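Local coordinates for protein gamma-glutamyl phosphate reductase (Saccharomyces cerevisiae, PDB 1VLU) that catalyses the NADPH-dependent reduction of L-gamma-glutamyl phosphate to the glutamate semialdehyde and phosphate in the second step of proline biosynthesis from glutamate, at residues S39-K44 with L147-G152. Numbering follows the deposited sequence.
Sequences SDILYK and LSIKSG
Lys-150 reaches across to Ser-39 from a helix running nearly antiparallel to its neighbour; the axes of 39-44 and 147-151 run at 156° and approach to 9.4 Å. Along the lysine, CB lies 4.2 Å from CD1 of Leu-42, its side chain roughly perpendicular to the leucine. CG leaves anti to the backbone N (chi1 -170°) and a bend at chi2 (55°) turns the chain toward the start of 39-44; from there it runs extended, CD and then CE drawing nearer to the serine hydroxyl. At the tip NZ donates to OG of Ser-39 over 2.8 Å. The buried ammonium also bonds to the side-chain oxygen of Asn-35 and the backbone carbonyl of Leu-101, while the serine hydroxyl is hydrogen-bonded to the carbonyl of Asn-35, one turn earlier in its helix. A methionine in place of Lys-150 would probably leave the Ser-39 hydroxyl and the Asn-35 and Leu-101 oxygens without the donor they share.

Beside this polar end the interface is aliphatic. Ile-149 sends CG2 against CG2 of Ile-41 at 3.5 Å, a snug methyl-to-methyl contact, whereas the end of Ile-41 leads away from this contact, and its side chain also touches Phe-181 of helix 164-185. Leu-42 and Ile-149 lie alongside one another, pointing opposite ways, CD2 of the leucine lying 4.0 Å from CD1 of the isoleucine. Val-98, on helix 87-100, touches both Leu-42 and Lys-150.

Helix 139-151 closes in a Schellman motif at Gly-152, whose positive phi takes the chain out of the helix ahead of strand 154-158. The contact thus joins the N-terminal helices to the helix of a beta-alpha-beta crossover between parallel strands 118-134 and 154-158, consistent with the Rossmann-like nucleotide-binding domain of the aldehyde dehydrogenase fold.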
ATOM      1  N   SER A  39     -18.148  -0.843 -25.889  1.00 52.59           N
ATOM      2  CA  SER A  39     -19.426  -0.156 -26.017  1.00 52.79           C
ATOM      3  C   SER A  39     -20.562  -1.114 -26.391  1.00 53.10           C
ATOM      4  O   SER A  39     -21.698  -0.938 -25.957  1.00 52.37           O
ATOM      5  CB  SER A  39     -19.331   0.952 -27.059  1.00 54.43           C
ATOM      6  OG  SER A  39     -18.255   1.820 -26.764  1.00 56.93           O
ATOM      7  N   ASP A  40     -20.234  -2.121 -27.199  1.00 53.80           N
ATOM      8  CA  ASP A  40     -21.199  -3.088 -27.698  1.00 53.11           C
ATOM      9  C   ASP A  40     -21.812  -3.904 -26.572  1.00 51.81           C
ATOM     10  O   ASP A  40     -23.032  -4.073 -26.514  1.00 52.26           O
ATOM     11  CB  ASP A  40     -20.535  -4.024 -28.708  1.00 53.91           C
ATOM     12  CG  ASP A  40     -21.536  -4.910 -29.434  1.00 65.05           C
ATOM     13  OD1 ASP A  40     -22.687  -4.455 -29.670  1.00 74.15           O
ATOM     14  OD2 ASP A  40     -21.168  -6.059 -29.780  1.00 71.40           O
ATOM     15  N   ILE A  41     -20.972  -4.414 -25.680  1.00 49.67           N
ATOM     16  CA  ILE A  41     -21.468  -5.179 -24.546  1.00 48.43           C
ATOM     17  C   ILE A  41     -22.388  -4.315 -23.668  1.00 48.36           C
ATOM     18  O   ILE A  41     -23.301  -4.837 -23.040  1.00 49.34           O
ATOM     19  CB  ILE A  41     -20.315  -5.862 -23.712  1.00 50.08           C
ATOM     20  CG1 ILE A  41     -20.842  -7.028 -22.843  1.00 46.36           C
ATOM     21  CG2 ILE A  41     -19.585  -4.848 -22.827  1.00 41.30           C
ATOM     22  CD1 ILE A  41     -21.732  -8.064 -23.568  1.00 40.80           C
ATOM     23  N   LEU A  42     -22.164  -3.001 -23.638  1.00 47.82           N
ATOM     24  CA  LEU A  42     -23.027  -2.109 -22.855  1.00 48.17           C
ATOM     25  C   LEU A  42     -24.431  -1.983 -23.454  1.00 49.37           C
ATOM     26  O   LEU A  42     -25.408  -1.848 -22.718  1.00 50.31           O
ATOM     27  CB  LEU A  42     -22.383  -0.729 -22.642  1.00 48.45           C
ATOM     28  CG  LEU A  42     -21.117  -0.632 -21.779  1.00 51.62           C
ATOM     29  CD1 LEU A  42     -20.847   0.815 -21.428  1.00 52.82           C
ATOM     30  CD2 LEU A  42     -21.232  -1.514 -20.512  1.00 51.62           C
ATOM     31  N   TYR A  43     -24.521  -2.040 -24.781  1.00 50.41           N
ATOM     32  CA  TYR A  43     -25.801  -2.023 -25.491  1.00 50.57           C
ATOM     33  C   TYR A  43     -26.579  -3.305 -25.272  1.00 49.95           C
ATOM     34  O   TYR A  43     -27.790  -3.266 -25.096  1.00 51.70           O
ATOM     35  CB  TYR A  43     -25.607  -1.770 -26.991  1.00 51.86           C
ATOM     36  CG  TYR A  43     -25.233  -0.341 -27.341  1.00 55.62           C
ATOM     37  CD1 TYR A  43     -26.033   0.740 -26.932  1.00 62.12           C
ATOM     38  CD2 TYR A  43     -24.089  -0.068 -28.089  1.00 54.33           C
ATOM     39  CE1 TYR A  43     -25.692   2.058 -27.255  1.00 58.60           C
ATOM     40  CE2 TYR A  43     -23.738   1.241 -28.418  1.00 56.01           C
ATOM     41  CZ  TYR A  43     -24.542   2.297 -27.995  1.00 59.19           C
ATOM     42  OH  TYR A  43     -24.195   3.588 -28.330  1.00 65.59           O
ATOM     43  N   LYS A  44     -25.881  -4.434 -25.288  1.00 49.03           N
ATOM     44  CA  LYS A  44     -26.490  -5.732 -25.024  1.00 48.91           C
ATOM     45  C   LYS A  44     -27.016  -5.812 -23.582  1.00 49.75           C
ATOM     46  O   LYS A  44     -28.106  -6.346 -23.343  1.00 53.02           O
ATOM     47  CB  LYS A  44     -25.486  -6.874 -25.276  1.00 48.36           C
ATOM     48  CG  LYS A  44     -24.806  -6.885 -26.639  1.00 47.47           C
ATOM     49  CD  LYS A  44     -25.773  -7.171 -27.764  1.00 60.11           C
ATOM     50  CE  LYS A  44     -25.042  -7.513 -29.059  1.00 65.46           C
ATOM     51  NZ  LYS A  44     -24.747  -6.326 -29.906  1.00 66.99           N
ATOM     52  N   LEU A 147     -19.580   2.246 -16.527  1.00 48.36           N
ATOM     53  CA  LEU A 147     -18.353   3.036 -16.430  1.00 49.14           C
ATOM     54  C   LEU A 147     -17.078   2.229 -16.413  1.00 50.13           C
ATOM     55  O   LEU A 147     -16.062   2.696 -16.939  1.00 52.14           O
ATOM     56  CB  LEU A 147     -18.373   3.940 -15.196  1.00 50.60           C
ATOM     57  CG  LEU A 147     -19.338   5.120 -15.209  1.00 49.96           C
ATOM     58  CD1 LEU A 147     -19.410   5.705 -13.819  1.00 52.70           C
ATOM     59  CD2 LEU A 147     -18.921   6.159 -16.239  1.00 50.03           C
ATOM     60  N   SER A 148     -17.118   1.044 -15.796  1.00 49.16           N
ATOM     61  CA  SER A 148     -15.967   0.145 -15.717  1.00 47.89           C
ATOM     62  C   SER A 148     -15.571  -0.468 -17.033  1.00 47.37           C
ATOM     63  O   SER A 148     -14.400  -0.493 -17.390  1.00 49.36           O
ATOM     64  CB  SER A 148     -16.267  -1.022 -14.781  1.00 50.75           C
ATOM     65  OG  SER A 148     -16.075  -0.636 -13.443  1.00 62.26           O
ATOM     66  N   ILE A 149     -16.540  -1.045 -17.726  1.00 48.10           N
ATOM     67  CA  ILE A 149     -16.248  -1.697 -18.982  1.00 47.65           C
ATOM     68  C   ILE A 149     -15.812  -0.639 -19.987  1.00 48.06           C
ATOM     69  O   ILE A 149     -14.819  -0.818 -20.662  1.00 49.27           O
ATOM     70  CB  ILE A 149     -17.454  -2.518 -19.477  1.00 49.13           C
ATOM     71  CG1 ILE A 149     -17.602  -3.779 -18.621  1.00 46.06           C
ATOM     72  CG2 ILE A 149     -17.330  -2.838 -20.991  1.00 42.28           C
ATOM     73  CD1 ILE A 149     -19.053  -4.213 -18.434  1.00 47.09           C
ATOM     74  N   LYS A 150     -16.531   0.478 -20.033  1.00 49.01           N
ATOM     75  CA  LYS A 150     -16.189   1.598 -20.901  1.00 49.25           C
ATOM     76  C   LYS A 150     -14.762   2.122 -20.692  1.00 50.68           C
ATOM     77  O   LYS A 150     -14.041   2.410 -21.655  1.00 53.78           O
ATOM     78  CB  LYS A 150     -17.206   2.726 -20.708  1.00 49.99           C
ATOM     79  CG  LYS A 150     -17.122   3.871 -21.714  1.00 50.27           C
ATOM     80  CD  LYS A 150     -17.225   3.394 -23.146  1.00 51.82           C
ATOM     81  CE  LYS A 150     -17.363   4.585 -24.088  1.00 52.91           C
ATOM     82  NZ  LYS A 150     -17.363   4.087 -25.479  1.00 49.92           N
ATOM     83  N   SER A 151     -14.355   2.255 -19.439  1.00 48.96           N
ATOM     84  CA  SER A 151     -13.035   2.765 -19.136  1.00 46.51           C
ATOM     85  C   SER A 151     -11.933   1.711 -19.087  1.00 45.86           C
ATOM     86  O   SER A 151     -10.785   2.041 -18.843  1.00 49.05           O
ATOM     87  CB  SER A 151     -13.066   3.608 -17.860  1.00 45.78           C
ATOM     88  OG  SER A 151     -13.369   2.842 -16.730  1.00 50.26           O
ATOM     89  N   GLY A 152     -12.268   0.448 -19.336  1.00 45.14           N
ATOM     90  CA  GLY A 152     -11.271  -0.632 -19.407  1.00 41.82           C
ATOM     91  C   GLY A 152     -10.840  -1.194 -18.061  1.00 43.68           C
ATOM     92  O   GLY A 152      -9.815  -1.880 -17.971  1.00 41.96           O
TER